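Local coordinates for cytochrome C3 (Desulfovibrio desulfuricans, PDB 1UP9), which probably carries electrons between redox partners, using four heme c groups bound covalently within a single small chain, at residues P2-K7 against F20-H25; C33-D38 against G50-L55; V67-G72 against S78-H83. All coordinates share one frame; numbering follows the deposited sequence. Where two conformers were deposited one is given.

Interaction 1: residues P2-K7 against F20-H25; sequences PAVPDK and FPHAPH. With HEC (heme c), chain B; SO4 (sulfate ion), chain F.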
loop_
_atom_site.group_PDB
_atom_site.type_symbol
_atom_site.label_atom_id
_atom_site.label_comp_id
_atom_site.label_asym_id
_atom_site.label_seq_id
_atom_site.Cartn_x
_atom_site.Cartn_y
_atom_site.Cartn_z
ATOM N N PRO A 2 -16.316 -7.479 0.426
ATOM C CA PRO A 2 -16.971 -6.196 0.736
ATOM C C PRO A 2 -16.895 -5.239 -0.450
ATOM O O PRO A 2 -16.054 -5.387 -1.376
ATOM C CB PRO A 2 -16.140 -5.633 1.884
ATOM C CG PRO A 2 -14.819 -6.347 1.728
ATOM C CD PRO A 2 -15.233 -7.756 1.361
ATOM N N ALA A 3 -17.739 -4.222 -0.393
ATOM C CA ALA A 3 -17.761 -3.196 -1.423
ATOM C C ALA A 3 -16.419 -2.479 -1.527
ATOM O O ALA A 3 -15.899 -2.079 -0.471
ATOM C CB ALA A 3 -18.788 -2.109 -1.140
ATOM N N VAL A 4 -15.914 -2.286 -2.736
ATOM C CA VAL A 4 -14.680 -1.455 -2.808
ATOM C C VAL A 4 -15.025 -0.030 -2.409
ATOM O O VAL A 4 -16.051 0.523 -2.790
ATOM C CB VAL A 4 -14.046 -1.516 -4.205
ATOM C CG1 VAL A 4 -14.819 -0.706 -5.250
ATOM C CG2 VAL A 4 -12.596 -1.063 -4.218
ATOM N N PRO A 5 -14.181 0.608 -1.621
ATOM C CA PRO A 5 -14.429 2.035 -1.329
ATOM C C PRO A 5 -14.481 2.889 -2.602
ATOM O O PRO A 5 -13.661 2.790 -3.534
ATOM C CB PRO A 5 -13.246 2.403 -0.428
ATOM C CG PRO A 5 -12.811 1.106 0.188
ATOM C CD PRO A 5 -12.994 0.074 -0.932
ATOM N N ASP A 6 -15.477 3.793 -2.665
ATOM C CA ASP A 6 -15.625 4.621 -3.867
ATOM C C ASP A 6 -15.121 6.052 -3.633
ATOM O O ASP A 6 -15.380 6.904 -4.493
ATOM C CB ASP A 6 -17.048 4.637 -4.393
ATOM C CG ASP A 6 -18.100 5.176 -3.460
ATOM O OD1 ASP A 6 -17.699 5.734 -2.400
ATOM O OD2 ASP A 6 -19.302 5.047 -3.820
ATOM N N LYS A 7 -14.417 6.304 -2.542
ATOM C CA LYS A 7 -13.726 7.548 -2.197
ATOM C C LYS A 7 -12.344 7.221 -1.630
ATOM O O LYS A 7 -12.172 6.074 -1.142
ATOM C CB LYS A 7 -14.504 8.386 -1.166
ATOM C CG LYS A 7 -15.843 8.923 -1.649
ATOM C CD LYS A 7 -16.797 9.103 -0.488
ATOM C CE LYS A 7 -17.425 7.795 -0.049
ATOM N NZ LYS A 7 -18.820 7.618 -0.528
ATOM N N PHE A 20 -5.635 6.720 0.319
ATOM C CA PHE A 20 -5.468 5.706 -0.720
ATOM C C PHE A 20 -6.692 5.740 -1.655
ATOM O O PHE A 20 -7.836 5.500 -1.182
ATOM C CB PHE A 20 -5.280 4.301 -0.107
ATOM C CG PHE A 20 -5.301 3.246 -1.221
ATOM C CD1 PHE A 20 -4.218 3.047 -2.054
ATOM C CD2 PHE A 20 -6.465 2.477 -1.390
ATOM C CE1 PHE A 20 -4.278 2.114 -3.061
ATOM C CE2 PHE A 20 -6.527 1.530 -2.398
ATOM C CZ PHE A 20 -5.430 1.349 -3.227
ATOM N N PRO A 21 -6.517 6.001 -2.939
ATOM C CA PRO A 21 -7.635 5.964 -3.884
ATOM C C PRO A 21 -7.765 4.624 -4.596
ATOM O O PRO A 21 -6.793 4.194 -5.271
ATOM C CB PRO A 21 -7.211 7.045 -4.920
ATOM C CG PRO A 21 -5.720 7.000 -4.957
ATOM C CD PRO A 21 -5.271 6.413 -3.636
ATOM N N HIS A 22 -8.896 3.950 -4.473
ATOM C CA HIS A 22 -9.054 2.693 -5.183
ATOM C C HIS A 22 -9.194 2.917 -6.685
ATOM O O HIS A 22 -8.823 2.006 -7.470
ATOM C CB HIS A 22 -10.268 1.871 -4.711
ATOM C CG HIS A 22 -9.939 1.108 -3.467
ATOM N ND1 HIS A 22 -9.938 1.655 -2.193
ATOM C CD2 HIS A 22 -9.596 -0.173 -3.262
ATOM C CE1 HIS A 22 -9.621 0.734 -1.286
ATOM N NE2 HIS A 22 -9.397 -0.421 -1.914
ATOM N N ALA A 23 -9.729 4.034 -7.196
ATOM C CA ALA A 23 -10.095 4.138 -8.602
ATOM C C ALA A 23 -8.916 3.924 -9.541
ATOM O O ALA A 23 -9.106 3.184 -10.525
ATOM C CB ALA A 23 -10.756 5.459 -8.938
ATOM N N PRO A 24 -7.734 4.500 -9.364
ATOM C CA PRO A 24 -6.600 4.234 -10.246
ATOM C C PRO A 24 -6.180 2.773 -10.270
ATOM O O PRO A 24 -5.422 2.385 -11.180
ATOM C CB PRO A 24 -5.486 5.129 -9.662
ATOM C CG PRO A 24 -6.249 6.250 -9.019
ATOM C CD PRO A 24 -7.412 5.545 -8.347
ATOM N N HIS A 25 -6.635 2.032 -9.249
ATOM C CA HIS A 25 -6.214 0.638 -9.104
ATOM C C HIS A 25 -7.310 -0.294 -9.559
ATOM O O HIS A 25 -7.262 -1.491 -9.235
ATOM C CB HIS A 25 -5.833 0.392 -7.630
ATOM C CG HIS A 25 -4.724 1.295 -7.163
ATOM N ND1 HIS A 25 -4.988 2.483 -6.484
ATOM C CD2 HIS A 25 -3.396 1.256 -7.315
ATOM C CE1 HIS A 25 -3.860 3.098 -6.213
ATOM N NE2 HIS A 25 -2.856 2.370 -6.730
HETATM FE FE HEC B . -8.865 -2.158 -1.052
HETATM C CHA HEC B . -9.293 -0.451 1.888
HETATM C CHB HEC B . -11.880 -3.541 -0.711
HETATM C CHC HEC B . -8.605 -3.414 -4.241
HETATM C CHD HEC B . -5.524 -1.340 -1.117
HETATM N NA HEC B . -10.342 -1.972 0.285
HETATM C C1A HEC B . -10.331 -1.282 1.503
HETATM C C2A HEC B . -11.540 -1.577 2.246
HETATM C C3A HEC B . -12.265 -2.416 1.496
HETATM C C4A HEC B . -11.510 -2.696 0.292
HETATM C CMA HEC B . -13.666 -2.995 1.782
HETATM C CAA HEC B . -11.873 -1.034 3.633
HETATM C CBA HEC B . -11.293 -1.965 4.724
HETATM C CGA HEC B . -9.788 -1.817 4.878
HETATM O O1A HEC B . -9.069 -2.778 4.492
HETATM O O2A HEC B . -9.401 -0.727 5.383
HETATM N NB HEC B . -10.062 -3.199 -2.257
HETATM C C1B HEC B . -11.272 -3.750 -1.918
HETATM C C2B HEC B . -11.777 -4.563 -3.013
HETATM C C3B HEC B . -10.865 -4.480 -4.010
HETATM C C4B HEC B . -9.770 -3.673 -3.529
HETATM C CMB HEC B . -13.114 -5.300 -2.965
HETATM C CAB HEC B . -10.884 -5.071 -5.413
HETATM C CBB HEC B . -12.160 -4.670 -6.198
HETATM N NC HEC B . -7.385 -2.332 -2.375
HETATM C C1C HEC B . -7.464 -2.867 -3.669
HETATM C C2C HEC B . -6.177 -2.809 -4.311
HETATM C C3C HEC B . -5.343 -2.282 -3.437
HETATM C C4C HEC B . -6.061 -1.957 -2.238
HETATM C CMC HEC B . -5.965 -3.373 -5.721
HETATM C CAC HEC B . -3.828 -2.066 -3.566
HETATM C CBC HEC B . -3.373 -1.340 -4.864
HETATM N ND HEC B . -7.658 -1.132 0.165
HETATM C C1D HEC B . -6.294 -0.925 -0.040
HETATM C C2D HEC B . -5.781 -0.146 1.071
HETATM C C3D HEC B . -6.809 0.112 1.912
HETATM C C4D HEC B . -8.000 -0.496 1.352
HETATM C CMD HEC B . -4.329 0.272 1.198
HETATM C CAD HEC B . -6.754 0.878 3.240
HETATM C CBD HEC B . -6.603 -0.121 4.411
HETATM C CGD HEC B . -6.188 0.498 5.720
HETATM O O1D HEC B . -5.302 -0.119 6.347
HETATM O O2D HEC B . -6.699 1.536 6.089
HETATM S S SO4 F . -10.983 6.664 -5.014
HETATM O O1 SO4 F . -10.293 6.614 -6.443
HETATM O O2 SO4 F . -12.400 6.471 -5.300
HETATM O O3 SO4 F . -10.528 5.816 -4.142
HETATM O O4 SO4 F . -10.942 8.038 -4.602
HETATM O O HOH W 1 -10.198 4.363 -1.835
#
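V4 and P5 lie along one side of the H22 imidazole, which reaches the heme iron, and every atom along its side chain has a companion. CB lies beside P5 O and V4 CG2. CG and CD2 run past the same valine methyl, V4 CG2 coming within 3.3 Å of H22 CD2; that methyl stands anti to the valine N, which swings it off the backbone and against the imidazole. On the other flank, H22 ND1 gives its hydrogen to a water at 2.7 Å, which also sits close to K7 O and F20 O. The proline supports the ring from above: P5 CD is 3.6 Å from the H22 ring centroid, a CH-pi contact over the face, and P5 CG nears CE1. Against the opposite face, F20 CE2 stands 3.3 Å above the middle of the ring, so the imidazole is gripped from both sides. At the tip, H22 NE2 binds the iron at 2.0 Å, with H34 as the second axial ligand. The segment 2-7 precedes strand 9-12; the segment 20-25 leads from strand 17-20 towards helix 30-33, while F20 remains hydrogen-bonded to V9 across the two-stranded antiparallel sheet.

Interaction 2: residues C33-D38 against G50-L55; sequences CHHLVD and GCHDDL. With HEC (heme c), chain C.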
loop_
_atom_site.group_PDB
_atom_site.type_symbol
_atom_site.label_atom_id
_atom_site.label_comp_id
_atom_site.label_asym_id
_atom_site.label_seq_id
_atom_site.Cartn_x
_atom_site.Cartn_y
_atom_site.Cartn_z
ATOM N N CYS A 33 -3.343 -6.677 -3.202
ATOM C CA CYS A 33 -3.168 -5.897 -1.970
ATOM C C CYS A 33 -3.777 -6.611 -0.764
ATOM O O CYS A 33 -3.103 -6.809 0.232
ATOM C CB CYS A 33 -3.797 -4.505 -2.151
ATOM S SG CYS A 33 -2.969 -3.667 -3.531
ATOM N N HIS A 34 -5.052 -6.925 -0.940
ATOM C CA HIS A 34 -5.794 -7.647 0.106
ATOM C C HIS A 34 -5.469 -9.114 -0.035
ATOM O O HIS A 34 -6.278 -9.943 -0.477
ATOM C CB HIS A 34 -7.281 -7.399 -0.055
ATOM C CG HIS A 34 -7.649 -5.957 0.086
ATOM N ND1 HIS A 34 -7.711 -5.300 1.309
ATOM C CD2 HIS A 34 -8.007 -5.036 -0.842
ATOM C CE1 HIS A 34 -8.082 -4.030 1.106
ATOM N NE2 HIS A 34 -8.258 -3.846 -0.186
ATOM N N HIS A 35 -4.230 -9.469 0.317
ATOM C CA HIS A 35 -3.733 -10.792 0.009
ATOM C C HIS A 35 -4.407 -11.818 0.927
ATOM O O HIS A 35 -4.932 -11.507 2.001
ATOM C CB HIS A 35 -2.232 -10.862 0.172
ATOM C CG HIS A 35 -1.755 -10.497 1.533
ATOM N ND1 HIS A 35 -1.760 -11.417 2.553
ATOM C CD2 HIS A 35 -1.286 -9.333 2.051
ATOM C CE1 HIS A 35 -1.304 -10.825 3.650
ATOM N NE2 HIS A 35 -1.001 -9.563 3.395
ATOM N N LEU A 36 -4.392 -13.080 0.490
ATOM C CA LEU A 36 -4.922 -14.131 1.355
ATOM C C LEU A 36 -4.132 -14.233 2.660
ATOM O O LEU A 36 -2.914 -13.996 2.715
ATOM C CB LEU A 36 -4.880 -15.499 0.625
ATOM C CG LEU A 36 -5.664 -15.554 -0.694
ATOM C CD1 LEU A 36 -5.572 -16.980 -1.263
ATOM C CD2 LEU A 36 -7.104 -15.090 -0.570
ATOM N N VAL A 37 -4.795 -14.620 3.742
ATOM C CA VAL A 37 -4.119 -14.911 5.000
ATOM C C VAL A 37 -4.660 -16.240 5.496
ATOM O O VAL A 37 -5.879 -16.430 5.572
ATOM C CB VAL A 37 -4.421 -13.801 6.033
ATOM C CG1 VAL A 37 -3.831 -14.168 7.370
ATOM C CG2 VAL A 37 -3.888 -12.454 5.538
ATOM N N ASP A 38 -3.762 -17.151 5.828
ATOM C CA ASP A 38 -4.134 -18.498 6.245
ATOM C C ASP A 38 -5.039 -19.115 5.173
ATOM O O ASP A 38 -5.929 -19.861 5.557
ATOM C CB ASP A 38 -4.832 -18.518 7.606
ATOM C CG ASP A 38 -3.905 -18.061 8.709
ATOM O OD1 ASP A 38 -2.678 -18.142 8.571
ATOM O OD2 ASP A 38 -4.387 -17.573 9.750
ATOM N N GLY A 50 -2.886 -7.996 14.849
ATOM C CA GLY A 50 -2.571 -9.320 14.363
ATOM C C GLY A 50 -2.061 -9.298 12.938
ATOM O O GLY A 50 -1.656 -10.359 12.456
ATOM N N CYS A 51 -2.061 -8.161 12.241
ATOM C CA CYS A 51 -1.586 -8.043 10.860
ATOM C C CYS A 51 -0.361 -7.143 10.830
ATOM O O CYS A 51 0.626 -7.523 11.453
ATOM C CB CYS A 51 -2.710 -7.506 9.979
ATOM S SG CYS A 51 -4.184 -8.569 10.106
ATOM N N HIS A 52 -0.388 -5.989 10.156
ATOM C CA HIS A 52 0.813 -5.145 10.141
ATOM C C HIS A 52 0.659 -4.042 11.187
ATOM O O HIS A 52 0.583 -2.863 10.863
ATOM C CB HIS A 52 1.107 -4.555 8.737
ATOM C CG HIS A 52 1.071 -5.655 7.722
ATOM N ND1 HIS A 52 2.133 -6.541 7.642
ATOM C CD2 HIS A 52 0.165 -6.068 6.813
ATOM C CE1 HIS A 52 1.874 -7.443 6.701
ATOM N NE2 HIS A 52 0.684 -7.171 6.194
ATOM N N ASP A 53 0.618 -4.484 12.445
ATOM C CA ASP A 53 0.207 -3.601 13.535
ATOM C C ASP A 53 1.383 -2.945 14.232
ATOM O O ASP A 53 1.192 -2.323 15.291
ATOM C CB ASP A 53 -0.686 -4.373 14.515
ATOM C CG ASP A 53 -0.098 -5.637 15.092
ATOM O OD1 ASP A 53 1.022 -6.051 14.731
ATOM O OD2 ASP A 53 -0.794 -6.231 15.951
ATOM N N ASP A 54 2.591 -3.029 13.672
ATOM C CA ASP A 54 3.672 -2.199 14.179
ATOM C C ASP A 54 3.729 -0.945 13.308
ATOM O O ASP A 54 4.191 -0.922 12.161
ATOM C CB ASP A 54 4.991 -2.966 14.162
ATOM C CG ASP A 54 6.136 -2.189 14.787
ATOM O OD1 ASP A 54 6.057 -0.954 14.912
ATOM O OD2 ASP A 54 7.129 -2.870 15.153
ATOM N N LEU A 55 3.181 0.138 13.849
ATOM C CA LEU A 55 3.042 1.392 13.125
ATOM C C LEU A 55 4.294 2.257 13.309
ATOM O O LEU A 55 4.313 3.382 12.797
ATOM C CB LEU A 55 1.759 2.172 13.497
ATOM C CG LEU A 55 0.405 1.473 13.237
ATOM C CD1 LEU A 55 -0.725 2.500 13.313
ATOM C CD2 LEU A 55 0.330 0.700 11.935
HETATM FE FE HEC C . -0.197 -8.330 4.791
HETATM C CHA HEC C . 2.647 -10.108 4.415
HETATM C CHB HEC C . 0.894 -6.061 2.515
HETATM C CHC HEC C . -3.248 -6.776 4.872
HETATM C CHD HEC C . -1.188 -10.385 7.385
HETATM N NA HEC C . 1.426 -8.128 3.655
HETATM C C1A HEC C . 2.519 -8.940 3.667
HETATM C C2A HEC C . 3.527 -8.423 2.758
HETATM C C3A HEC C . 3.030 -7.340 2.146
HETATM C C4A HEC C . 1.725 -7.110 2.747
HETATM C CMA HEC C . 3.644 -6.458 1.054
HETATM C CAA HEC C . 4.908 -9.079 2.590
HETATM C CBA HEC C . 5.858 -8.678 3.724
HETATM C CGA HEC C . 7.172 -9.434 3.659
HETATM O O1A HEC C . 7.403 -10.144 2.665
HETATM O O2A HEC C . 7.930 -9.275 4.631
HETATM N NB HEC C . -0.997 -6.732 3.906
HETATM C C1B HEC C . -0.377 -5.879 2.986
HETATM C C2B HEC C . -1.243 -4.765 2.668
HETATM C C3B HEC C . -2.396 -4.986 3.360
HETATM C C4B HEC C . -2.257 -6.205 4.092
HETATM C CMB HEC C . -0.841 -3.607 1.742
HETATM C CAB HEC C . -3.661 -4.122 3.381
HETATM C CBB HEC C . -4.225 -3.840 1.968
HETATM N NC HEC C . -1.848 -8.505 5.896
HETATM C C1C HEC C . -3.018 -7.781 5.785
HETATM C C2C HEC C . -3.952 -8.201 6.777
HETATM C C3C HEC C . -3.352 -9.153 7.534
HETATM C C4C HEC C . -2.070 -9.407 6.955
HETATM C CMC HEC C . -5.374 -7.615 6.961
HETATM C CAC HEC C . -3.869 -9.823 8.827
HETATM C CBC HEC C . -5.181 -10.602 8.650
HETATM N ND HEC C . 0.571 -9.911 5.721
HETATM C C1D HEC C . 0.008 -10.661 6.727
HETATM C C2D HEC C . 0.840 -11.813 6.994
HETATM C C3D HEC C . 1.905 -11.746 6.163
HETATM C C4D HEC C . 1.763 -10.537 5.376
HETATM C CMD HEC C . 0.478 -12.895 8.040
HETATM C CAD HEC C . 3.095 -12.708 6.046
HETATM C CBD HEC C . 2.849 -13.933 5.153
HETATM C CGD HEC C . 2.625 -13.661 3.686
HETATM O O1D HEC C . 3.584 -13.300 2.960
HETATM O O2D HEC C . 1.448 -13.860 3.296
#
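Two different first torsions bring H35 and H52 to one iron. In H35 the ring carbon CG sits between the backbone N and the carbonyl carbon (chi1 58°), whereas in H52 it lies beside N and anti to the carbonyl carbon (chi1 -50°). Each ring thereby enters the heme edge-on from its own side, and the iron is held by H35 NE2 at 2.0 Å and by H52 NE2 at 2.0 Å. The two nitrogens, H35 NE2 and H52 NE2, are 4.0 Å apart with the metal between them, so the segments meet through the cofactor and bury little surface directly. Both rings place CD2 nearest the pyrrole nitrogen NB and CE1 nearest ND, yet their planes are turned roughly 65° from each other.

Rotation of each imidazole is fixed at its far nitrogen. H35 ND1 donates to L36 O at 2.8 Å, a nearly straight bond close to the ring plane that meets the carbonyl group from above its own plane; H76 also stacks on this ring. H52 ND1 is taken up by E61 O. Next to H35, V37 CG2 rests on the heme 3.8 Å from C4C. On the H52 side, C51 SG forms a thioether with the heme CAC atom at 1.8 Å, and C46 supplies the second covalent link, completing a CXXXXCH heme-binding motif.

Bis-histidine ligation fills both axial positions, as suits a heme that passes electrons and does not bind small molecules. Because both ND1 atoms are engaged with carbonyl oxygens, the imidazoles may be stronger electron donors to the metal, which would tend to favour the oxidised state and lower the potential.

Interaction 3: residues V67-G72 against S78-H83; sequences VVHARG and SCLACH. Unlike the reference sequence in segment 67-72: R71 (reference Lys). With HEC (heme c), chain D.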
loop_
_atom_site.group_PDB
_atom_site.type_symbol
_atom_site.label_atom_id
_atom_site.label_comp_id
_atom_site.label_asym_id
_atom_site.label_seq_id
_atom_site.Cartn_x
_atom_site.Cartn_y
_atom_site.Cartn_z
ATOM N N VAL A 67 5.709 -2.706 4.671
ATOM C CA VAL A 67 4.890 -3.337 3.634
ATOM C C VAL A 67 4.357 -2.300 2.651
ATOM O O VAL A 67 3.955 -2.677 1.540
ATOM C CB VAL A 67 3.732 -4.211 4.157
ATOM C CG1 VAL A 67 4.240 -5.281 5.117
ATOM C CG2 VAL A 67 2.612 -3.399 4.818
ATOM N N VAL A 68 4.394 -1.020 2.998
ATOM C CA VAL A 68 4.041 0.023 2.020
ATOM C C VAL A 68 5.244 0.384 1.185
ATOM O O VAL A 68 5.146 0.583 -0.034
ATOM C CB VAL A 68 3.520 1.224 2.829
ATOM C CG1 VAL A 68 3.534 2.498 1.987
ATOM C CG2 VAL A 68 2.136 0.902 3.389
ATOM N N HIS A 69 6.427 0.578 1.787
ATOM C CA HIS A 69 7.505 1.309 1.159
ATOM C C HIS A 69 8.644 0.379 0.675
ATOM O O HIS A 69 9.470 0.871 -0.117
ATOM C CB HIS A 69 8.130 2.333 2.116
ATOM C CG HIS A 69 7.204 3.416 2.590
ATOM N ND1 HIS A 69 6.405 3.251 3.701
ATOM C CD2 HIS A 69 6.972 4.678 2.165
ATOM C CE1 HIS A 69 5.698 4.378 3.891
ATOM N NE2 HIS A 69 6.026 5.274 2.971
ATOM N N ALA A 70 8.714 -0.869 1.115
ATOM C CA ALA A 70 9.854 -1.675 0.737
ATOM C C ALA A 70 9.853 -1.900 -0.772
ATOM O O ALA A 70 8.820 -2.136 -1.367
ATOM C CB ALA A 70 9.851 -3.028 1.425
ATOM N N ARG A 71 11.070 -1.829 -1.300
ATOM C CA ARG A 71 11.175 -2.190 -2.714
ATOM C C ARG A 71 11.923 -3.523 -2.805
ATOM O O ARG A 71 12.359 -3.893 -3.877
ATOM C CB ARG A 71 11.832 -1.050 -3.466
ATOM N N GLY A 72 12.072 -4.231 -1.689
ATOM C CA GLY A 72 12.846 -5.457 -1.607
ATOM C C GLY A 72 11.973 -6.671 -1.900
ATOM O O GLY A 72 10.797 -6.471 -2.225
ATOM N N SER A 78 4.207 -4.534 -2.454
ATOM C CA SER A 78 4.055 -3.261 -1.782
ATOM C C SER A 78 3.738 -2.136 -2.767
ATOM O O SER A 78 3.888 -2.202 -3.975
ATOM C CB SER A 78 5.352 -2.886 -1.023
ATOM O OG SER A 78 6.277 -2.488 -2.044
ATOM N N CYS A 79 3.267 -1.019 -2.168
ATOM C CA CYS A 79 2.942 0.159 -2.974
ATOM C C CYS A 79 4.149 0.587 -3.799
ATOM O O CYS A 79 4.011 0.809 -5.005
ATOM C CB CYS A 79 2.563 1.363 -2.101
ATOM S SG CYS A 79 1.382 1.006 -0.740
ATOM N N LEU A 80 5.299 0.742 -3.129
ATOM C CA LEU A 80 6.452 1.293 -3.859
ATOM C C LEU A 80 7.018 0.279 -4.833
ATOM O O LEU A 80 7.588 0.699 -5.851
ATOM C CB LEU A 80 7.544 1.768 -2.885
ATOM C CG LEU A 80 7.421 3.176 -2.364
ATOM C CD1 LEU A 80 7.747 4.160 -3.490
ATOM C CD2 LEU A 80 6.039 3.467 -1.846
ATOM N N ALA A 81 6.873 -1.038 -4.574
ATOM C CA ALA A 81 7.376 -2.021 -5.557
ATOM C C ALA A 81 6.623 -1.898 -6.847
ATOM O O ALA A 81 7.173 -1.822 -7.942
ATOM C CB ALA A 81 7.220 -3.418 -4.993
ATOM N N CYS A 82 5.286 -1.873 -6.766
ATOM C CA CYS A 82 4.543 -1.763 -8.024
ATOM C C CYS A 82 4.711 -0.404 -8.633
ATOM O O CYS A 82 4.938 -0.290 -9.841
ATOM C CB CYS A 82 3.032 -2.035 -7.790
ATOM S SG CYS A 82 2.185 -1.918 -9.396
ATOM N N HIS A 83 4.673 0.681 -7.848
ATOM C CA HIS A 83 4.854 2.002 -8.457
ATOM C C HIS A 83 6.215 2.129 -9.134
ATOM O O HIS A 83 6.277 2.824 -10.156
ATOM C CB HIS A 83 4.666 3.087 -7.372
ATOM C CG HIS A 83 3.223 3.287 -7.042
ATOM N ND1 HIS A 83 2.886 4.381 -6.256
ATOM C CD2 HIS A 83 2.075 2.655 -7.380
ATOM C CE1 HIS A 83 1.577 4.387 -6.107
ATOM N NE2 HIS A 83 1.031 3.356 -6.762
HETATM FE FE HEC D . -0.914 2.852 -6.745
HETATM C CHA HEC D . -1.740 5.385 -8.874
HETATM C CHB HEC D . -1.292 4.984 -4.043
HETATM C CHC HEC D . -0.328 0.276 -4.578
HETATM C CHD HEC D . -0.477 0.746 -9.414
HETATM N NA HEC D . -1.359 4.765 -6.525
HETATM C C1A HEC D . -1.688 5.663 -7.521
HETATM C C2A HEC D . -1.907 6.981 -6.952
HETATM C C3A HEC D . -1.811 6.878 -5.626
HETATM C C4A HEC D . -1.487 5.493 -5.328
HETATM C CMA HEC D . -1.959 7.975 -4.570
HETATM C CAA HEC D . -2.086 8.249 -7.817
HETATM C CBA HEC D . -3.580 8.598 -8.004
HETATM C CGA HEC D . -3.681 9.987 -8.638
HETATM O O1A HEC D . -3.983 9.998 -9.834
HETATM O O2A HEC D . -3.448 10.960 -7.911
HETATM N NB HEC D . -0.853 2.682 -4.767
HETATM C C1B HEC D . -0.959 3.668 -3.773
HETATM C C2B HEC D . -0.706 3.114 -2.455
HETATM C C3B HEC D . -0.486 1.796 -2.638
HETATM C C4B HEC D . -0.549 1.538 -4.064
HETATM C CMB HEC D . -0.689 3.958 -1.173
HETATM C CAB HEC D . -0.158 0.688 -1.658
HETATM C CBB HEC D . -1.255 0.574 -0.543
HETATM N NC HEC D . -0.456 0.934 -6.952
HETATM C C1C HEC D . -0.241 0.023 -5.947
HETATM C C2C HEC D . 0.096 -1.278 -6.499
HETATM C C3C HEC D . 0.092 -1.155 -7.855
HETATM C C4C HEC D . -0.287 0.234 -8.132
HETATM C CMC HEC D . 0.437 -2.482 -5.604
HETATM C CAC HEC D . 0.424 -2.149 -8.962
HETATM C CBC HEC D . 0.150 -3.616 -8.673
HETATM N ND HEC D . -1.020 3.035 -8.718
HETATM C C1D HEC D . -0.869 2.042 -9.678
HETATM C C2D HEC D . -1.177 2.545 -10.984
HETATM C C3D HEC D . -1.532 3.829 -10.828
HETATM C C4D HEC D . -1.459 4.160 -9.436
HETATM C CMD HEC D . -1.159 1.690 -12.262
HETATM C CAD HEC D . -2.018 4.746 -11.949
HETATM C CBD HEC D . -0.797 5.277 -12.735
HETATM C CGD HEC D . -1.268 5.923 -14.034
HETATM O O1D HEC D . -1.986 6.929 -13.896
HETATM O O2D HEC D . -0.915 5.391 -15.108
HETATM O O HOH W 2 1.893 -2.131 0.183
#
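S78 and L80 make the direct bonds to the last turn of the preceding helix and the residue that follows it. S78 OG donates to A70 O at 2.7 Å, and L80 N donates to V68 O at 3.1 Å, each approaching its carbonyl oxygen almost end-on. Around these bonds L80 CB packs on H69 O at 3.5 Å, and V68 CG1 lies 3.8 Å from C79 SG. A water bridges the margin, giving a hydrogen to V67 O and accepting one from C79 N at 2.9 Å.

Further out, the torsion of S78 explains its double role: with OG between the backbone N and the carbonyl carbon (chi1 74°), S78 OG caps the next helix by accepting from A81 N at 3.0 Å while its own hydrogen serves A70. The capped turn carries a CXXCH motif, in which C79 and C82 form thioethers to the heme and H83 NE2 binds its iron at 2.0 Å, with H25 on the far side. H69, its ND1 bonded to Y65 O, instead ligates another heme, together with H106. The contact thus joins the C-terminal end of helix 64-69 to the N-terminal end of helix 79-89, and T98 of helix 94-98 packs against both L80 and H83.

Taken from the N terminus, the three contacts follow one another in series; none nests within or crosses another. Interaction 1 closes the loop that contains the hairpin of strands 9-12 and 17-20. Interaction 2 closes a stretch without helix or strand, and interaction 3 a short turn between helices 64-69 and 79-89. What unites them is the cofactors: H22 of the first and H34 of the second share an iron, as do H25 of the first and H83 of the third. Interactions 2 and 3 also touch by packing, V67 CG1 lying 3.5 Å from H52 ND1. The small fold is therefore stitched together largely through its hemes.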